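Local atomic coordinates of sulfonate ABC transporter, periplasmic sulfonate-binding protein SsuA (Methylobacillus flagellatus, PDB entry 3UIF), a protein that probably binds sulfonates or related sulfate esters in the periplasm and delivers them to an ABC importer. Residues G25-V30 and F71-D76; L179-V184 and E252-R257; I122-H125 and P129-L132. All blocks are in the same frame, centred on the assembly; numbering follows the deposited sequence.

Interaction 1 of 3, residues G25-V30 and F71-D76; sequences GSASLV and FGIYGD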
ATOM      1  N   GLY A  25      -5.574   5.836   2.463  1.00 43.07           N
ATOM      2  CA  GLY A  25      -4.473   6.676   2.948  1.00 42.33           C
ATOM      3  C   GLY A  25      -4.137   7.822   2.011  1.00 41.78           C
ATOM      4  O   GLY A  25      -4.483   9.006   2.288  1.00 42.63           O
ATOM      5  N   SER A  26      -3.467   7.484   0.905  1.00 41.14           N
ATOM      6  CA  SER A  26      -2.976   8.507  -0.019  1.00 41.13           C
ATOM      7  C   SER A  26      -4.116   9.287  -0.666  1.00 41.64           C
ATOM      8  O   SER A  26      -4.071  10.521  -0.757  1.00 41.19           O
ATOM      9  CB  SER A  26      -2.131   7.851  -1.095  1.00 38.64           C
ATOM     10  OG  SER A  26      -1.267   8.801  -1.669  1.00 36.80           O
ATOM     11  N   ALA A  27      -5.134   8.549  -1.109  1.00 41.49           N
ATOM     12  CA  ALA A  27      -6.263   9.113  -1.828  1.00 41.60           C
ATOM     13  C   ALA A  27      -7.053  10.120  -0.990  1.00 42.90           C
ATOM     14  O   ALA A  27      -7.419  11.185  -1.492  1.00 43.16           O
ATOM     15  CB  ALA A  27      -7.168   8.012  -2.351  1.00 42.73           C
ATOM     16  N   SER A  28      -7.303   9.809   0.284  1.00 43.57           N
ATOM     17  CA  SER A  28      -8.128  10.695   1.114  1.00 44.60           C
ATOM     18  C   SER A  28      -7.568  12.129   1.106  1.00 44.36           C
ATOM     19  O   SER A  28      -8.306  13.114   0.926  1.00 45.15           O
ATOM     20  CB  SER A  28      -8.244  10.151   2.538  1.00 44.71           C
ATOM     21  OG  SER A  28      -6.968   9.697   2.974  1.00 45.08           O
ATOM     22  N   LEU A  29      -6.251  12.207   1.259  1.00 43.91           N
ATOM     23  CA  LEU A  29      -5.480  13.446   1.242  1.00 43.57           C
ATOM     24  C   LEU A  29      -5.603  14.170  -0.093  1.00 43.94           C
ATOM     25  O   LEU A  29      -5.660  15.402  -0.167  1.00 44.78           O
ATOM     26  CB  LEU A  29      -4.018  13.083   1.520  1.00 42.84           C
ATOM     27  CG  LEU A  29      -2.879  14.001   1.102  1.00 42.61           C
ATOM     28  CD1 LEU A  29      -2.806  15.211   2.025  1.00 43.89           C
ATOM     29  CD2 LEU A  29      -1.582  13.207   1.129  1.00 38.69           C
ATOM     30  N   VAL A  30      -5.661  13.388  -1.158  1.00 43.48           N
ATOM     31  CA  VAL A  30      -5.651  13.950  -2.496  1.00 43.51           C
ATOM     32  C   VAL A  30      -7.076  14.335  -2.961  1.00 44.27           C
ATOM     33  O   VAL A  30      -7.272  15.355  -3.639  1.00 44.79           O
ATOM     34  CB  VAL A  30      -4.876  13.004  -3.443  1.00 42.29           C
ATOM     35  CG1 VAL A  30      -5.702  11.802  -3.840  1.00 42.26           C
ATOM     36  CG2 VAL A  30      -4.416  13.738  -4.664  1.00 41.87           C
ATOM     37  N   PHE A  71      -6.273   6.998 -14.392  1.00 43.44           N
ATOM     38  CA  PHE A  71      -5.372   6.889 -13.270  1.00 42.07           C
ATOM     39  C   PHE A  71      -6.043   6.133 -12.161  1.00 41.78           C
ATOM     40  O   PHE A  71      -7.270   6.104 -12.085  1.00 42.71           O
ATOM     41  CB  PHE A  71      -5.005   8.275 -12.764  1.00 41.75           C
ATOM     42  CG  PHE A  71      -4.099   9.016 -13.684  1.00 42.19           C
ATOM     43  CD1 PHE A  71      -2.725   8.887 -13.567  1.00 41.20           C
ATOM     44  CD2 PHE A  71      -4.620   9.830 -14.684  1.00 43.05           C
ATOM     45  CE1 PHE A  71      -1.891   9.570 -14.425  1.00 41.87           C
ATOM     46  CE2 PHE A  71      -3.790  10.514 -15.547  1.00 43.27           C
ATOM     47  CZ  PHE A  71      -2.426  10.380 -15.427  1.00 43.00           C
ATOM     48  N   GLY A  72      -5.231   5.554 -11.285  1.00 40.76           N
ATOM     49  CA  GLY A  72      -5.739   4.781 -10.164  1.00 41.01           C
ATOM     50  C   GLY A  72      -4.805   4.845  -8.978  1.00 39.56           C
ATOM     51  O   GLY A  72      -3.632   4.535  -9.084  1.00 38.90           O
ATOM     52  N   ILE A  73      -5.336   5.267  -7.842  1.00 39.70           N
ATOM     53  CA  ILE A  73      -4.558   5.306  -6.632  1.00 38.29           C
ATOM     54  C   ILE A  73      -4.910   4.125  -5.745  1.00 39.07           C
ATOM     55  O   ILE A  73      -5.908   4.144  -5.021  1.00 39.71           O
ATOM     56  CB  ILE A  73      -4.727   6.629  -5.874  1.00 39.28           C
ATOM     57  CG1 ILE A  73      -4.420   7.811  -6.813  1.00 38.86           C
ATOM     58  CG2 ILE A  73      -3.793   6.625  -4.668  1.00 38.50           C
ATOM     59  CD1 ILE A  73      -4.890   9.170  -6.323  1.00 40.43           C
ATOM     60  N   TYR A  74      -4.082   3.090  -5.818  1.00 38.50           N
ATOM     61  CA  TYR A  74      -4.316   1.890  -5.036  1.00 38.52           C
ATOM     62  C   TYR A  74      -3.022   1.115  -4.860  1.00 38.13           C
ATOM     63  O   TYR A  74      -1.952   1.629  -5.203  1.00 37.87           O
ATOM     64  CB  TYR A  74      -5.487   1.070  -5.614  1.00 39.70           C
ATOM     65  CG  TYR A  74      -5.306   0.412  -6.973  1.00 40.14           C
ATOM     66  CD1 TYR A  74      -6.066  -0.717  -7.307  1.00 41.18           C
ATOM     67  CD2 TYR A  74      -4.400   0.890  -7.922  1.00 39.94           C
ATOM     68  CE1 TYR A  74      -5.936  -1.346  -8.536  1.00 42.02           C
ATOM     69  CE2 TYR A  74      -4.261   0.259  -9.153  1.00 40.86           C
ATOM     70  CZ  TYR A  74      -5.037  -0.859  -9.455  1.00 41.88           C
ATOM     71  OH  TYR A  74      -4.921  -1.496 -10.675  1.00 42.73           O
ATOM     72  N   GLY A  75      -3.103  -0.091  -4.304  1.00 38.52           N
ATOM     73  CA  GLY A  75      -1.916  -0.879  -3.962  1.00 38.23           C
ATOM     74  C   GLY A  75      -1.234  -1.493  -5.168  1.00 38.75           C
ATOM     75  O   GLY A  75      -1.718  -1.372  -6.285  1.00 39.40           O
ATOM     76  N   ASP A  76      -0.111  -2.158  -4.948  1.00 39.45           N
ATOM     77  CA  ASP A  76       0.635  -2.755  -6.056  1.00 39.71           C
ATOM     78  C   ASP A  76       0.139  -4.135  -6.453  1.00 41.27           C
ATOM     79  O   ASP A  76       0.452  -4.620  -7.543  1.00 41.77           O
ATOM     80  CB  ASP A  76       2.124  -2.857  -5.731  1.00 39.75           C
ATOM     81  CG  ASP A  76       2.393  -3.550  -4.391  1.00 40.35           C
ATOM     82  OD1 ASP A  76       3.574  -3.890  -4.147  1.00 40.28           O
ATOM     83  OD2 ASP A  76       1.444  -3.745  -3.575  1.00 40.10           O
TER
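The methyl ends of V30 and I73 meet head-on, with V30 CG1 lying 3.7 Å from I73 CD1. The contact is a worked example of helix-on-sheet packing in a lobe of the type 2 periplasmic binding protein fold: helix 26-32 rests on strand 71-75, one of the strands of that lobe's mixed sheet. All four touching residues are buried, and I73 supplies more than half of the modest 134 Å² buried between the two segments.

One isoleucine serves two places on the helix because it branches at CB. Its CG2 lies anti to the backbone N (chi1 of CG1 -54°) and meets the start of the helix, just after the N-cap residue G25, 4.3 Å from A27 CB. The other arm runs on through CG1, extended, and carries CD1 to V30 a turn further along. V30 answers with one of its two methyls, CG1. No hydrogen bond crosses the interface, so shape and apolar contact alone join the segments here.

Backbone spacing sets the scale: the CA atoms of A27 and I73 are 6.4 Å apart, the nearest such pair. The axes of the short segments approach to 9.1 Å and run at 138°, more antiparallel than parallel. Strand 71-75 is itself held in the sheet, parallel to strand 6-17 and antiparallel to strand 202-207, while W95 touches both S26 and I73.

S26 divides its side chain between apolar and polar neighbours: CB packs 4.1 Å from I73 CG2, while OG makes a hydrogen bond with the hydroxyl OH of Y225.

Interaction 2 of 3, residues L179-V184 and E252-R257; sequences LEDRGV and ESVNRR. With SO4 (sulfate ion), chain C.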
ATOM      1  N   LEU A 179      -6.111  -6.143  19.257  1.00 48.45           N
ATOM      2  CA  LEU A 179      -5.847  -7.339  20.052  1.00 49.72           C
ATOM      3  C   LEU A 179      -5.034  -7.054  21.307  1.00 50.26           C
ATOM      4  O   LEU A 179      -5.284  -7.657  22.352  1.00 51.67           O
ATOM      5  CB  LEU A 179      -5.150  -8.421  19.215  1.00 48.96           C
ATOM      6  CG  LEU A 179      -5.985  -9.084  18.117  1.00 49.21           C
ATOM      7  CD1 LEU A 179      -5.139  -9.995  17.245  1.00 47.90           C
ATOM      8  CD2 LEU A 179      -7.162  -9.844  18.726  1.00 50.76           C
ATOM      9  N   GLU A 180      -4.058  -6.155  21.217  1.00 49.17           N
ATOM     10  CA  GLU A 180      -3.371  -5.724  22.429  1.00 50.06           C
ATOM     11  C   GLU A 180      -4.344  -4.933  23.302  1.00 51.32           C
ATOM     12  O   GLU A 180      -4.443  -5.192  24.496  1.00 52.85           O
ATOM     13  CB  GLU A 180      -2.107  -4.919  22.136  1.00 49.24           C
ATOM     14  CG  GLU A 180      -1.198  -5.566  21.107  1.00 48.86           C
ATOM     15  CD  GLU A 180       0.272  -5.237  21.309  1.00 48.82           C
ATOM     16  OE1 GLU A 180       0.653  -4.033  21.347  1.00 48.04           O
ATOM     17  OE2 GLU A 180       1.051  -6.207  21.411  1.00 49.04           O
ATOM     18  N   ASP A 181      -5.114  -4.032  22.705  1.00 50.94           N
ATOM     19  CA  ASP A 181      -6.018  -3.185  23.495  1.00 52.38           C
ATOM     20  C   ASP A 181      -7.120  -3.941  24.247  1.00 54.17           C
ATOM     21  O   ASP A 181      -7.508  -3.521  25.342  1.00 55.80           O
ATOM     22  CB  ASP A 181      -6.596  -2.030  22.671  1.00 50.62           C
ATOM     23  CG  ASP A 181      -5.515  -1.190  22.015  1.00 50.17           C
ATOM     24  OD1 ASP A 181      -4.320  -1.404  22.306  1.00 49.91           O
ATOM     25  OD2 ASP A 181      -5.848  -0.318  21.190  1.00 50.20           O
ATOM     26  N   ARG A 182      -7.623  -5.041  23.680  1.00 54.07           N
ATOM     27  CA  ARG A 182      -8.619  -5.845  24.385  1.00 55.86           C
ATOM     28  C   ARG A 182      -7.915  -6.825  25.319  1.00 56.57           C
ATOM     29  O   ARG A 182      -8.541  -7.668  25.941  1.00 58.20           O
ATOM     30  CB  ARG A 182      -9.595  -6.538  23.417  1.00 56.03           C
ATOM     31  CG  ARG A 182     -10.187  -5.594  22.383  1.00 55.66           C
ATOM     32  CD  ARG A 182     -11.645  -5.859  21.995  1.00 62.82           C
ATOM     33  NE  ARG A 182     -12.118  -4.780  21.096  1.00 64.04           N
ATOM     34  CZ  ARG A 182     -13.105  -4.865  20.188  1.00 64.20           C
ATOM     35  NH1 ARG A 182     -13.791  -6.000  20.006  1.00 63.79           N
ATOM     36  NH2 ARG A 182     -13.402  -3.798  19.444  1.00 61.97           N
ATOM     37  N   GLY A 183      -6.596  -6.685  25.425  1.00 55.69           N
ATOM     38  CA  GLY A 183      -5.784  -7.498  26.339  1.00 56.48           C
ATOM     39  C   GLY A 183      -5.734  -8.981  26.010  1.00 56.56           C
ATOM     40  O   GLY A 183      -5.452  -9.796  26.876  1.00 58.07           O
ATOM     41  N   VAL A 184      -5.975  -9.333  24.752  1.00 55.33           N
ATOM     42  CA  VAL A 184      -6.128 -10.735  24.371  1.00 56.12           C
ATOM     43  C   VAL A 184      -5.039 -11.235  23.395  1.00 54.34           C
ATOM     44  O   VAL A 184      -5.001 -12.425  23.026  1.00 54.71           O
ATOM     45  CB  VAL A 184      -7.571 -10.986  23.866  1.00 56.50           C
ATOM     46  CG1 VAL A 184      -7.719 -10.659  22.381  1.00 54.80           C
ATOM     47  CG2 VAL A 184      -8.040 -12.395  24.229  1.00 58.03           C
ATOM     48  N   GLU A 252      -8.075   6.346  16.196  1.00 48.47           N
ATOM     49  CA  GLU A 252      -6.889   7.179  15.957  1.00 47.72           C
ATOM     50  C   GLU A 252      -5.589   6.599  16.564  1.00 46.67           C
ATOM     51  O   GLU A 252      -4.560   6.617  15.917  1.00 45.10           O
ATOM     52  CB  GLU A 252      -7.150   8.618  16.427  1.00 49.17           C
ATOM     53  CG  GLU A 252      -8.080   9.377  15.478  1.00 51.45           C
ATOM     54  CD  GLU A 252      -8.594  10.692  16.034  1.00 55.38           C
ATOM     55  OE1 GLU A 252      -9.634  11.159  15.521  1.00 57.93           O
ATOM     56  OE2 GLU A 252      -7.976  11.268  16.971  1.00 57.54           O
ATOM     57  N   SER A 253      -5.657   6.058  17.780  1.00 47.78           N
ATOM     58  CA  SER A 253      -4.480   5.485  18.435  1.00 46.99           C
ATOM     59  C   SER A 253      -3.924   4.280  17.667  1.00 45.48           C
ATOM     60  O   SER A 253      -2.699   4.101  17.609  1.00 44.38           O
ATOM     61  CB  SER A 253      -4.778   5.115  19.893  1.00 48.57           C
ATOM     62  OG  SER A 253      -5.780   4.135  19.957  1.00 48.73           O
ATOM     63  N   VAL A 254      -4.812   3.476  17.071  1.00 45.30           N
ATOM     64  CA  VAL A 254      -4.391   2.349  16.252  1.00 43.48           C
ATOM     65  C   VAL A 254      -3.647   2.865  15.025  1.00 42.47           C
ATOM     66  O   VAL A 254      -2.552   2.380  14.720  1.00 41.74           O
ATOM     67  CB  VAL A 254      -5.573   1.446  15.820  1.00 44.36           C
ATOM     68  CG1 VAL A 254      -5.110   0.366  14.852  1.00 42.84           C
ATOM     69  CG2 VAL A 254      -6.254   0.824  17.029  1.00 46.07           C
ATOM     70  N   ASN A 255      -4.231   3.856  14.343  1.00 42.65           N
ATOM     71  CA  ASN A 255      -3.610   4.507  13.171  1.00 41.72           C
ATOM     72  C   ASN A 255      -2.275   5.133  13.519  1.00 41.28           C
ATOM     73  O   ASN A 255      -1.352   5.137  12.718  1.00 40.37           O
ATOM     74  CB  ASN A 255      -4.533   5.600  12.597  1.00 41.94           C
ATOM     75  CG  ASN A 255      -5.682   5.038  11.784  1.00 42.35           C
ATOM     76  OD1 ASN A 255      -5.485   4.634  10.642  1.00 41.60           O
ATOM     77  ND2 ASN A 255      -6.881   4.987  12.371  1.00 41.51           N
ATOM     78  N   ARG A 256      -2.192   5.650  14.739  1.00 42.47           N
ATOM     79  CA  ARG A 256      -1.043   6.382  15.245  1.00 42.76           C
ATOM     80  C   ARG A 256       0.094   5.417  15.567  1.00 42.24           C
ATOM     81  O   ARG A 256       1.271   5.742  15.412  1.00 41.95           O
ATOM     82  CB  ARG A 256      -1.468   7.185  16.487  1.00 44.55           C
ATOM     83  CG  ARG A 256      -0.431   8.128  17.074  1.00 45.07           C
ATOM     84  CD  ARG A 256      -1.012   8.964  18.217  1.00 47.82           C
ATOM     85  NE  ARG A 256      -2.036   9.908  17.736  1.00 49.22           N
ATOM     86  CZ  ARG A 256      -3.326   9.897  18.087  1.00 48.93           C
ATOM     87  NH1 ARG A 256      -3.799   9.001  18.962  1.00 49.84           N
ATOM     88  NH2 ARG A 256      -4.151  10.803  17.566  1.00 50.78           N
ATOM     89  N   ARG A 257      -0.274   4.214  15.988  1.00 42.40           N
ATOM     90  CA  ARG A 257       0.716   3.212  16.373  1.00 42.05           C
ATOM     91  C   ARG A 257       1.397   2.566  15.182  1.00 40.82           C
ATOM     92  O   ARG A 257       2.529   2.089  15.286  1.00 40.71           O
ATOM     93  CB  ARG A 257       0.089   2.173  17.286  1.00 42.58           C
ATOM     94  CG  ARG A 257       0.150   2.633  18.716  1.00 44.03           C
ATOM     95  CD  ARG A 257      -0.537   1.648  19.618  1.00 45.92           C
ATOM     96  NE  ARG A 257      -1.978   1.777  19.497  1.00 46.35           N
ATOM     97  CZ  ARG A 257      -2.837   1.039  20.178  1.00 47.37           C
ATOM     98  NH1 ARG A 257      -2.379   0.121  21.017  1.00 47.82           N
ATOM     99  NH2 ARG A 257      -4.139   1.210  20.017  1.00 48.06           N
TER
HETATM  100  S   SO4 C 502      -9.338   6.995  19.761  1.00 61.65           S
HETATM  101  O1  SO4 C 502      -9.726   8.157  20.579  1.00 64.18           O
HETATM  102  O2  SO4 C 502      -9.866   7.130  18.381  1.00 59.38           O
HETATM  103  O3  SO4 C 502      -7.858   6.968  19.746  1.00 60.52           O
HETATM  104  O4  SO4 C 502      -9.870   5.754  20.364  1.00 54.25           O
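D181 and R257 face each other and meet end-on, carboxylate against guanidinium, in planes that differ by only 4°. The pairing illustrates how two flat ions can satisfy each other twice: R257 NH1 donates to D181 OD1 at 2.8 Å and R257 NH2 to D181 OD2 at 2.6 Å. Both bonds are nearly straight, at 173°, and both oxygens use their syn lone pairs, so the guanidinium can hardly tilt or twist without weakening one of them.

The arginine is steadied from its own helix as well. A bend at chi3 (-76°) brings NE back to S253 O, 3.1 Å away and in the guanidinium plane, although NE stands well above the plane of that carbonyl. The backbone N of R257 reaches the same oxygen from the opposite face. E180 OE1, 5.2 Å from R257 NH1, lies too far for contact but would probably add to the favourable field. V254 adds little, its CG2 merely passing D181 OD2.

At the start of helix 252-257, the amides of E252 and S253 donate to a sulfate ion, probably from the crystallisation liquor. The whole is an end-on bidentate salt bridge between helices 176-181 and 252-257, in which D181 lies within the Schellman motif that closes the first helix, two residues ahead of its C-prime residue G183.

Interaction 3 of 3, residues I122-H125 and P129-L132; sequences IALH and PWEL. With SO4 (sulfate ion), chain B.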
ATOM      1  N   ILE A 122      -1.449 -20.858  12.174  1.00 57.37           N
ATOM      2  CA  ILE A 122      -1.363 -19.409  11.969  1.00 54.52           C
ATOM      3  C   ILE A 122      -2.442 -18.924  10.994  1.00 54.84           C
ATOM      4  O   ILE A 122      -2.496 -19.360   9.832  1.00 54.99           O
ATOM      5  CB  ILE A 122       0.053 -18.935  11.539  1.00 54.22           C
ATOM      6  CG1 ILE A 122       1.107 -19.371  12.566  1.00 55.00           C
ATOM      7  CG2 ILE A 122       0.097 -17.416  11.385  1.00 52.50           C
ATOM      8  CD1 ILE A 122       2.519 -19.416  12.033  1.00 55.71           C
ATOM      9  N   ALA A 123      -3.294 -18.031  11.503  1.00 54.06           N
ATOM     10  CA  ALA A 123      -4.348 -17.375  10.732  1.00 53.24           C
ATOM     11  C   ALA A 123      -3.741 -16.313   9.822  1.00 51.64           C
ATOM     12  O   ALA A 123      -3.100 -15.366  10.292  1.00 49.93           O
ATOM     13  CB  ALA A 123      -5.383 -16.756  11.668  1.00 52.67           C
ATOM     14  N   LEU A 124      -3.919 -16.486   8.516  1.00 51.80           N
ATOM     15  CA  LEU A 124      -3.373 -15.546   7.539  1.00 50.11           C
ATOM     16  C   LEU A 124      -4.280 -15.439   6.325  1.00 50.66           C
ATOM     17  O   LEU A 124      -4.663 -16.455   5.739  1.00 52.06           O
ATOM     18  CB  LEU A 124      -1.972 -15.982   7.105  1.00 50.39           C
ATOM     19  CG  LEU A 124      -1.388 -15.408   5.806  1.00 49.69           C
ATOM     20  CD1 LEU A 124      -0.989 -13.939   5.939  1.00 47.69           C
ATOM     21  CD2 LEU A 124      -0.210 -16.257   5.340  1.00 50.37           C
ATOM     22  N   HIS A 125      -4.614 -14.211   5.936  1.00 49.35           N
ATOM     23  CA  HIS A 125      -5.458 -14.036   4.761  1.00 49.53           C
ATOM     24  C   HIS A 125      -4.700 -14.212   3.477  1.00 49.62           C
ATOM     25  O   HIS A 125      -4.096 -13.273   2.965  1.00 48.39           O
ATOM     26  CB  HIS A 125      -6.196 -12.705   4.779  1.00 48.79           C
ATOM     27  CG  HIS A 125      -7.450 -12.711   3.936  1.00 49.60           C
ATOM     28  ND1 HIS A 125      -8.055 -11.582   3.519  1.00 49.66           N
ATOM     29  CD2 HIS A 125      -8.194 -13.770   3.419  1.00 51.02           C
ATOM     30  CE1 HIS A 125      -9.132 -11.904   2.783  1.00 50.81           C
ATOM     31  NE2 HIS A 125      -9.217 -13.242   2.727  1.00 51.45           N
ATOM     32  N   PRO A 129      -1.513  -8.760   0.033  1.00 43.33           N
ATOM     33  CA  PRO A 129      -0.138  -8.259  -0.060  1.00 42.68           C
ATOM     34  C   PRO A 129       0.726  -8.674   1.129  1.00 42.70           C
ATOM     35  O   PRO A 129       1.863  -9.084   0.933  1.00 43.12           O
ATOM     36  CB  PRO A 129      -0.314  -6.749  -0.124  1.00 41.20           C
ATOM     37  CG  PRO A 129      -1.678  -6.552  -0.698  1.00 42.68           C
ATOM     38  CD  PRO A 129      -2.508  -7.693  -0.205  1.00 43.03           C
ATOM     39  N   TRP A 130       0.186  -8.642   2.340  1.00 42.40           N
ATOM     40  CA  TRP A 130       1.014  -8.957   3.496  1.00 42.68           C
ATOM     41  C   TRP A 130       1.492 -10.384   3.555  1.00 43.92           C
ATOM     42  O   TRP A 130       2.328 -10.723   4.401  1.00 44.06           O
ATOM     43  CB  TRP A 130       0.354  -8.544   4.802  1.00 41.97           C
ATOM     44  CG  TRP A 130      -1.050  -9.023   4.988  1.00 42.71           C
ATOM     45  CD1 TRP A 130      -1.478 -10.149   5.676  1.00 43.79           C
ATOM     46  CD2 TRP A 130      -2.274  -8.374   4.518  1.00 42.58           C
ATOM     47  NE1 TRP A 130      -2.844 -10.243   5.661  1.00 44.22           N
ATOM     48  CE2 TRP A 130      -3.384  -9.209   4.983  1.00 43.59           C
ATOM     49  CE3 TRP A 130      -2.554  -7.223   3.784  1.00 41.56           C
ATOM     50  CZ2 TRP A 130      -4.708  -8.890   4.707  1.00 43.93           C
ATOM     51  CZ3 TRP A 130      -3.895  -6.910   3.519  1.00 41.97           C
ATOM     52  CH2 TRP A 130      -4.943  -7.727   3.960  1.00 43.27           C
ATOM     53  N   GLU A 131       0.977 -11.233   2.666  1.00 44.86           N
ATOM     54  CA  GLU A 131       1.448 -12.620   2.574  1.00 46.28           C
ATOM     55  C   GLU A 131       2.909 -12.652   2.120  1.00 46.47           C
ATOM     56  O   GLU A 131       3.675 -13.528   2.514  1.00 47.50           O
ATOM     57  CB  GLU A 131       0.574 -13.453   1.636  1.00 47.64           C
ATOM     58  CG  GLU A 131       0.924 -14.939   1.667  1.00 49.31           C
ATOM     59  CD  GLU A 131       0.088 -15.801   0.728  1.00 52.25           C
ATOM     60  OE1 GLU A 131      -0.190 -15.383  -0.421  1.00 50.95           O
ATOM     61  OE2 GLU A 131      -0.283 -16.920   1.145  1.00 55.17           O
ATOM     62  N   LEU A 132       3.286 -11.670   1.309  1.00 45.73           N
ATOM     63  CA  LEU A 132       4.665 -11.507   0.866  1.00 45.98           C
ATOM     64  C   LEU A 132       5.620 -11.277   2.046  1.00 45.61           C
ATOM     65  O   LEU A 132       6.660 -11.923   2.144  1.00 46.63           O
ATOM     66  CB  LEU A 132       4.759 -10.376  -0.160  1.00 44.91           C
ATOM     67  CG  LEU A 132       6.162  -9.974  -0.590  1.00 45.10           C
ATOM     68  CD1 LEU A 132       6.934 -11.134  -1.223  1.00 47.12           C
ATOM     69  CD2 LEU A 132       6.089  -8.778  -1.524  1.00 43.91           C
TER
HETATM   70  S   SO4 B 501      -9.145  -8.243   3.653  1.00 54.44           S
HETATM   71  O1  SO4 B 501      -9.452  -7.178   4.655  1.00 53.37           O
HETATM   72  O2  SO4 B 501      -8.650  -7.549   2.425  1.00 54.12           O
HETATM   73  O3  SO4 B 501      -8.131  -9.206   4.166  1.00 47.62           O
HETATM   74  O4  SO4 B 501     -10.339  -9.089   3.374  1.00 49.91           O
HETATM   75  O   HOH W   1      -4.408 -11.769   7.616  1.00 43.86           O
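L124 and W130 lie alongside, pointing contrary ways, with L124 CD1 3.8 Å from CD1 of the indole. In this close-packed half of the contact, L124 CG stands anti to the backbone N (chi1 162°), which sends CD1 to the indole and CD2 to E131 CG, 4.1 Å away. The glutamate is set roughly perpendicular, its carboxylate bonded to the hydroxyl of Y288 and the amide of G127.

The other half is looser and polar. A water accepts from both H125 N (3.0 Å) and W130 NE1 (2.9 Å), bridging the H125 backbone and the indole. H125 CB lies 4.1 Å from W130 CZ2, while the imidazole leads away, ND1 donating to sulfate O3 in a doubtfully short bond. That oxygen lies in the indole plane, at its edge, 3.5 Å from W130 CZ2. With an alanine at W130, L124 CD1 would probably lose the indole it packs on and the water one of its two donors.

R128 also binds the sulfate, which probably came from the crystallisation liquor; its place is consistent with an anion pocket at the strand-to-helix turn opening the beta-alpha-beta unit of strand 121-124, helix 130-140 and strand 149-151.

In the fold
The three contacts show how chemistry follows depth. Interaction 1, centred about 9 Å from the centre of the chain, is wholly buried and purely apolar across its segments. Interaction 3, at about 14 Å, is mixed: aliphatic packing grades into water and anion contacts. Interaction 2, at about 20 Å, is the most peripheral and is carried by charge. They share no helix or strand. Interaction 1 belongs to the sheet containing strands 6-17 and 71-75, interaction 3 to the one containing strand 121-124, and interaction 2 joins two helices. Their centres lie 19 to 25 Å apart and none touches another. Interactions 2 and 3 each hold a separate sulfate.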